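PDB 7ABB: SalCYP truncation from Salinispora tropica, which belongs to the cytochrome P450 family of mainly helical heme proteins and holds heme c in this crystal structure. Local coordinates for residues Leu154-Leu157 against Leu158-Val162; Thr181-Pro184 against Ala185-Tyr189. One frame throughout, in Å; residues are numbered along the deposited sequence.

Overall arrangement
Contacts 1 and 2 are turns of two successive helices, 154-165 and 182-199, joined by a loop that is partly unmodelled. Their centres lie about 11 Å apart, and the helices touch side by side: Ile160 CD1 of contact 1 rests 3.7 Å from Ala185 CB of contact 2, and Leu157 CD2 comes within 3.7 Å of Tyr189 CD2. Both sit on the same side of the chain's centre. Neither is in the first shell of heme c, the side chains of Asn161 and Leu186 lying about 11 and 13 Å from it. Order and placement are consistent with the F and G helices of the P450 fold.

Contact 1: residues Leu154-Leu157 against Leu158-Val162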
loop_
_atom_site.group_PDB
_atom_site.type_symbol
_atom_site.label_atom_id
_atom_site.label_comp_id
_atom_site.label_asym_id
_atom_site.label_seq_id
_atom_site.Cartn_x
_atom_site.Cartn_y
_atom_site.Cartn_z
ATOM N N LEU A 154 15.321 -4.020 -13.443
ATOM C CA LEU A 154 14.152 -4.631 -12.814
ATOM C C LEU A 154 14.503 -5.946 -12.122
ATOM O O LEU A 154 14.075 -6.196 -10.990
ATOM C CB LEU A 154 13.056 -4.851 -13.854
ATOM C CG LEU A 154 11.703 -5.334 -13.306
ATOM C CD1 LEU A 154 10.609 -4.967 -14.279
ATOM C CD2 LEU A 154 11.680 -6.830 -13.030
ATOM N N ASP A 155 15.233 -6.828 -12.807
ATOM C CA ASP A 155 15.551 -8.114 -12.198
ATOM C C ASP A 155 16.345 -7.920 -10.914
ATOM O O ASP A 155 16.112 -8.618 -9.921
ATOM C CB ASP A 155 16.316 -8.999 -13.187
ATOM C CG ASP A 155 15.452 -9.473 -14.355
ATOM O OD1 ASP A 155 14.234 -9.655 -14.172
ATOM O OD2 ASP A 155 16.001 -9.670 -15.460
ATOM N N HIS A 156 17.262 -6.948 -10.899
ATOM C CA HIS A 156 18.041 -6.678 -9.698
ATOM C C HIS A 156 17.138 -6.207 -8.565
ATOM O O HIS A 156 17.202 -6.719 -7.442
ATOM C CB HIS A 156 19.111 -5.632 -10.007
ATOM C CG HIS A 156 20.047 -5.360 -8.872
ATOM N ND1 HIS A 156 20.012 -4.191 -8.138
ATOM C CD2 HIS A 156 21.061 -6.097 -8.357
ATOM C CE1 HIS A 156 20.963 -4.223 -7.220
ATOM N NE2 HIS A 156 21.608 -5.370 -7.328
ATOM N N LEU A 157 16.270 -5.238 -8.853
ATOM C CA LEU A 157 15.406 -4.693 -7.821
ATOM C C LEU A 157 14.361 -5.711 -7.390
ATOM O O LEU A 157 13.990 -5.754 -6.212
ATOM C CB LEU A 157 14.733 -3.412 -8.316
ATOM C CG LEU A 157 15.660 -2.214 -8.568
ATOM C CD1 LEU A 157 14.806 -1.032 -8.952
ATOM C CD2 LEU A 157 16.518 -1.922 -7.357
ATOM N N LEU A 158 13.881 -6.545 -8.317
ATOM C CA LEU A 158 12.934 -7.581 -7.924
ATOM C C LEU A 158 13.568 -8.534 -6.920
ATOM O O LEU A 158 12.921 -8.953 -5.953
ATOM C CB LEU A 158 12.454 -8.339 -9.161
ATOM C CG LEU A 158 11.313 -9.325 -8.959
ATOM C CD1 LEU A 158 10.043 -8.614 -8.615
ATOM C CD2 LEU A 158 11.103 -10.118 -10.225
ATOM N N ALA A 159 14.845 -8.873 -7.131
ATOM C CA ALA A 159 15.559 -9.755 -6.213
ATOM C C ALA A 159 15.687 -9.130 -4.829
ATOM O O ALA A 159 15.566 -9.823 -3.812
ATOM C CB ALA A 159 16.939 -10.083 -6.783
ATOM N N ILE A 160 15.950 -7.824 -4.766
ATOM C CA ILE A 160 15.996 -7.142 -3.475
ATOM C C ILE A 160 14.639 -7.229 -2.787
ATOM O O ILE A 160 14.537 -7.581 -1.605
ATOM C CB ILE A 160 16.441 -5.681 -3.660
ATOM C CG1 ILE A 160 17.889 -5.641 -4.162
ATOM C CG2 ILE A 160 16.293 -4.910 -2.348
ATOM C CD1 ILE A 160 18.422 -4.237 -4.436
ATOM N N ASN A 161 13.577 -6.906 -3.524
ATOM C CA ASN A 161 12.239 -6.893 -2.946
ATOM C C ASN A 161 11.859 -8.269 -2.404
ATOM O O ASN A 161 11.328 -8.387 -1.296
ATOM C CB ASN A 161 11.239 -6.431 -4.000
ATOM C CG ASN A 161 9.815 -6.491 -3.513
ATOM O OD1 ASN A 161 9.227 -7.566 -3.429
ATOM N ND2 ASN A 161 9.246 -5.342 -3.202
ATOM N N VAL A 162 12.133 -9.323 -3.173
ATOM C CA VAL A 162 11.783 -10.680 -2.749
ATOM C C VAL A 162 12.565 -11.079 -1.503
ATOM O O VAL A 162 12.019 -11.697 -0.581
ATOM C CB VAL A 162 12.019 -11.665 -3.911
ATOM C CG1 VAL A 162 11.956 -13.114 -3.425
ATOM C CG2 VAL A 162 10.999 -11.415 -5.015
#
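Leu154 opens this helical turn: Leu154 O accepts the N-H of Leu158 in a short hydrogen bond, 2.7 Å from O to N and nearly straight at the hydrogen (160°). Its methyl CD2 comes to 4.2 Å from Leu158 CB, so the two leucines share one flank of the helix. Asp155 contributes through its backbone: its O accepts Ala159 N at 3.1 Å, while its carboxylate leads off on the exposed side. His156 continues the pattern with a bond from Ile160 N to its O, and adds a side-chain contact one turn on. With its CG swung anti to the backbone N (chi1 -175°), the imidazole stands out from the helix and meets the tip of Ile160 obliquely, His156 CE1 lying 3.8 Å from Ile160 CD1. Leu157 is the buried member of the four, and Leu157 O accepts Asn161 N at 3.0 Å. Its CD2 approaches the same Ile160 CD1 at 4.2 Å; that one methyl therefore meets both an aromatic ring and an aliphatic branch. Four successive i to i+4 bonds thus define the first turns of helix 154-165. Around it, helix 130-147 backs Leu154 and Leu157 through Glu141 and Met144, and Phe233 of helix 222-235 covers Leu157 and Ile160. Asn161 ND2 is hydrogen-bonded to Asp238 OD1 at the start of helix 238-253. Helix 182-199 lies along the Ile160 side, with Tyr189 touching both His156 and Leu157.

Contact 2: residues Thr181-Pro184 against Ala185-Tyr189; sequences TAFP and ALQEY
Phe183 and Gln187, one helical turn apart, cross obliquely, with Gln187 CG over one face of the phenyl ring and the amide beyond its rim. A chi1 of -172° stands the Phe183 ring out from the helix, leaning toward the following turn. Gln187 reaches back to it: its CG forms a CH-pi contact, 4.0 Å from the centroid of the Phe183 ring and 23° off the ring normal, displaced toward the rim. The chain is extended beyond CG, and the amide projects past the ring on that same side, beside the CE2 corner. There Gln187 NE2 is 3.2 Å from Phe183 CE2. Ring and amide planes are inclined by 34°, and the amide sits outside the ring outline, so there is no amide-ring stack. Leu186 meets the ring less closely, its CD2 standing 4.3 Å from Phe183 CD1, an oblique apolar approach. Ala185 CB packs on backbone, 3.3 Å from both Thr181 O and Ala182 O; the first of these also accepts Ala185 N. Three further backbone bonds follow in step, from Leu186 N to Ala182 O, Gln187 N to Phe183 O at 2.9 Å, and Glu188 N to Pro184 O at 2.9 Å. Pro184 has no N-H to give, which suits the first turn of helix 182-199. Trp78 also touches the Phe183 side chain, Thr230 of helix 222-235 packs on both Phe183 and Leu186, and Glu188 OE2 makes a salt bridge with Arg191. Chemically, the pairing of Phe183 with Gln187 is mixed: the CG methylene meets the pi face, mostly by dispersion, while the polar amide lies by the ring's rim at CE2, where any electrostatic share is probably small; the backbone bonds hold the helical turn.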
loop_
_atom_site.group_PDB
_atom_site.type_symbol
_atom_site.label_atom_id
_atom_site.label_comp_id
_atom_site.label_asym_id
_atom_site.label_seq_id
_atom_site.Cartn_x
_atom_site.Cartn_y
_atom_site.Cartn_z
ATOM N N THR A 181 21.781 -8.786 3.375
ATOM C CA THR A 181 22.306 -7.966 2.288
ATOM C C THR A 181 21.234 -7.288 1.443
ATOM O O THR A 181 21.583 -6.501 0.557
ATOM C CB THR A 181 23.182 -8.812 1.356
ATOM O OG1 THR A 181 23.815 -7.960 0.392
ATOM C CG2 THR A 181 22.340 -9.856 0.626
ATOM N N ALA A 182 19.952 -7.580 1.670
ATOM C CA ALA A 182 18.900 -6.975 0.861
ATOM C C ALA A 182 18.890 -5.454 1.013
ATOM O O ALA A 182 19.069 -4.718 0.037
ATOM C CB ALA A 182 17.545 -7.571 1.243
ATOM N N PHE A 183 18.675 -4.958 2.234
ATOM C CA PHE A 183 18.613 -3.511 2.421
ATOM C C PHE A 183 19.915 -2.812 2.042
ATOM O O PHE A 183 19.846 -1.775 1.360
ATOM C CB PHE A 183 18.208 -3.176 3.864
ATOM C CG PHE A 183 17.932 -1.714 4.088
ATOM C CD1 PHE A 183 16.833 -1.108 3.500
ATOM C CD2 PHE A 183 18.771 -0.946 4.873
ATOM C CE1 PHE A 183 16.584 0.238 3.692
ATOM C CE2 PHE A 183 18.522 0.399 5.071
ATOM C CZ PHE A 183 17.431 0.992 4.483
ATOM N N PRO A 184 21.100 -3.296 2.427
ATOM C CA PRO A 184 22.338 -2.679 1.913
ATOM C C PRO A 184 22.385 -2.585 0.398
ATOM O O PRO A 184 22.884 -1.591 -0.144
ATOM C CB PRO A 184 23.433 -3.603 2.459
ATOM C CG PRO A 184 22.851 -4.186 3.689
ATOM C CD PRO A 184 21.378 -4.327 3.442
ATOM N N ALA A 185 21.882 -3.604 -0.304
ATOM C CA ALA A 185 21.856 -3.552 -1.762
ATOM C C ALA A 185 20.951 -2.428 -2.243
ATOM O O ALA A 185 21.275 -1.721 -3.204
ATOM C CB ALA A 185 21.392 -4.897 -2.327
ATOM N N LEU A 186 19.802 -2.254 -1.594
ATOM C CA LEU A 186 18.930 -1.142 -1.943
ATOM C C LEU A 186 19.630 0.191 -1.703
ATOM O O LEU A 186 19.530 1.110 -2.523
ATOM C CB LEU A 186 17.637 -1.217 -1.133
ATOM C CG LEU A 186 16.665 -0.060 -1.342
ATOM C CD1 LEU A 186 16.227 0.012 -2.785
ATOM C CD2 LEU A 186 15.456 -0.213 -0.426
ATOM N N GLN A 187 20.351 0.311 -0.586
ATOM C CA GLN A 187 21.029 1.568 -0.280
ATOM C C GLN A 187 22.103 1.880 -1.310
ATOM O O GLN A 187 22.243 3.030 -1.739
ATOM C CB GLN A 187 21.634 1.510 1.118
ATOM C CG GLN A 187 20.600 1.437 2.207
ATOM C CD GLN A 187 21.222 1.472 3.583
ATOM O OE1 GLN A 187 22.004 0.596 3.947
ATOM N NE2 GLN A 187 20.884 2.493 4.354
ATOM N N GLU A 188 22.874 0.867 -1.719
ATOM C CA GLU A 188 23.877 1.080 -2.759
ATOM C C GLU A 188 23.210 1.460 -4.073
ATOM O O GLU A 188 23.695 2.337 -4.797
ATOM C CB GLU A 188 24.731 -0.176 -2.939
ATOM C CG GLU A 188 26.046 -0.153 -2.188
ATOM C CD GLU A 188 27.057 0.810 -2.797
ATOM O OE1 GLU A 188 26.963 1.098 -4.009
ATOM O OE2 GLU A 188 27.948 1.280 -2.058
ATOM N N TYR A 189 22.087 0.815 -4.391
ATOM C CA TYR A 189 21.388 1.116 -5.635
ATOM C C TYR A 189 20.960 2.580 -5.695
ATOM O O TYR A 189 21.200 3.264 -6.693
ATOM C CB TYR A 189 20.181 0.195 -5.805
ATOM C CG TYR A 189 19.473 0.459 -7.106
ATOM C CD1 TYR A 189 19.913 -0.123 -8.284
ATOM C CD2 TYR A 189 18.392 1.319 -7.166
ATOM C CE1 TYR A 189 19.277 0.124 -9.475
ATOM C CE2 TYR A 189 17.739 1.560 -8.364
ATOM C CZ TYR A 189 18.203 0.969 -9.515
ATOM O OH TYR A 189 17.563 1.220 -10.701
#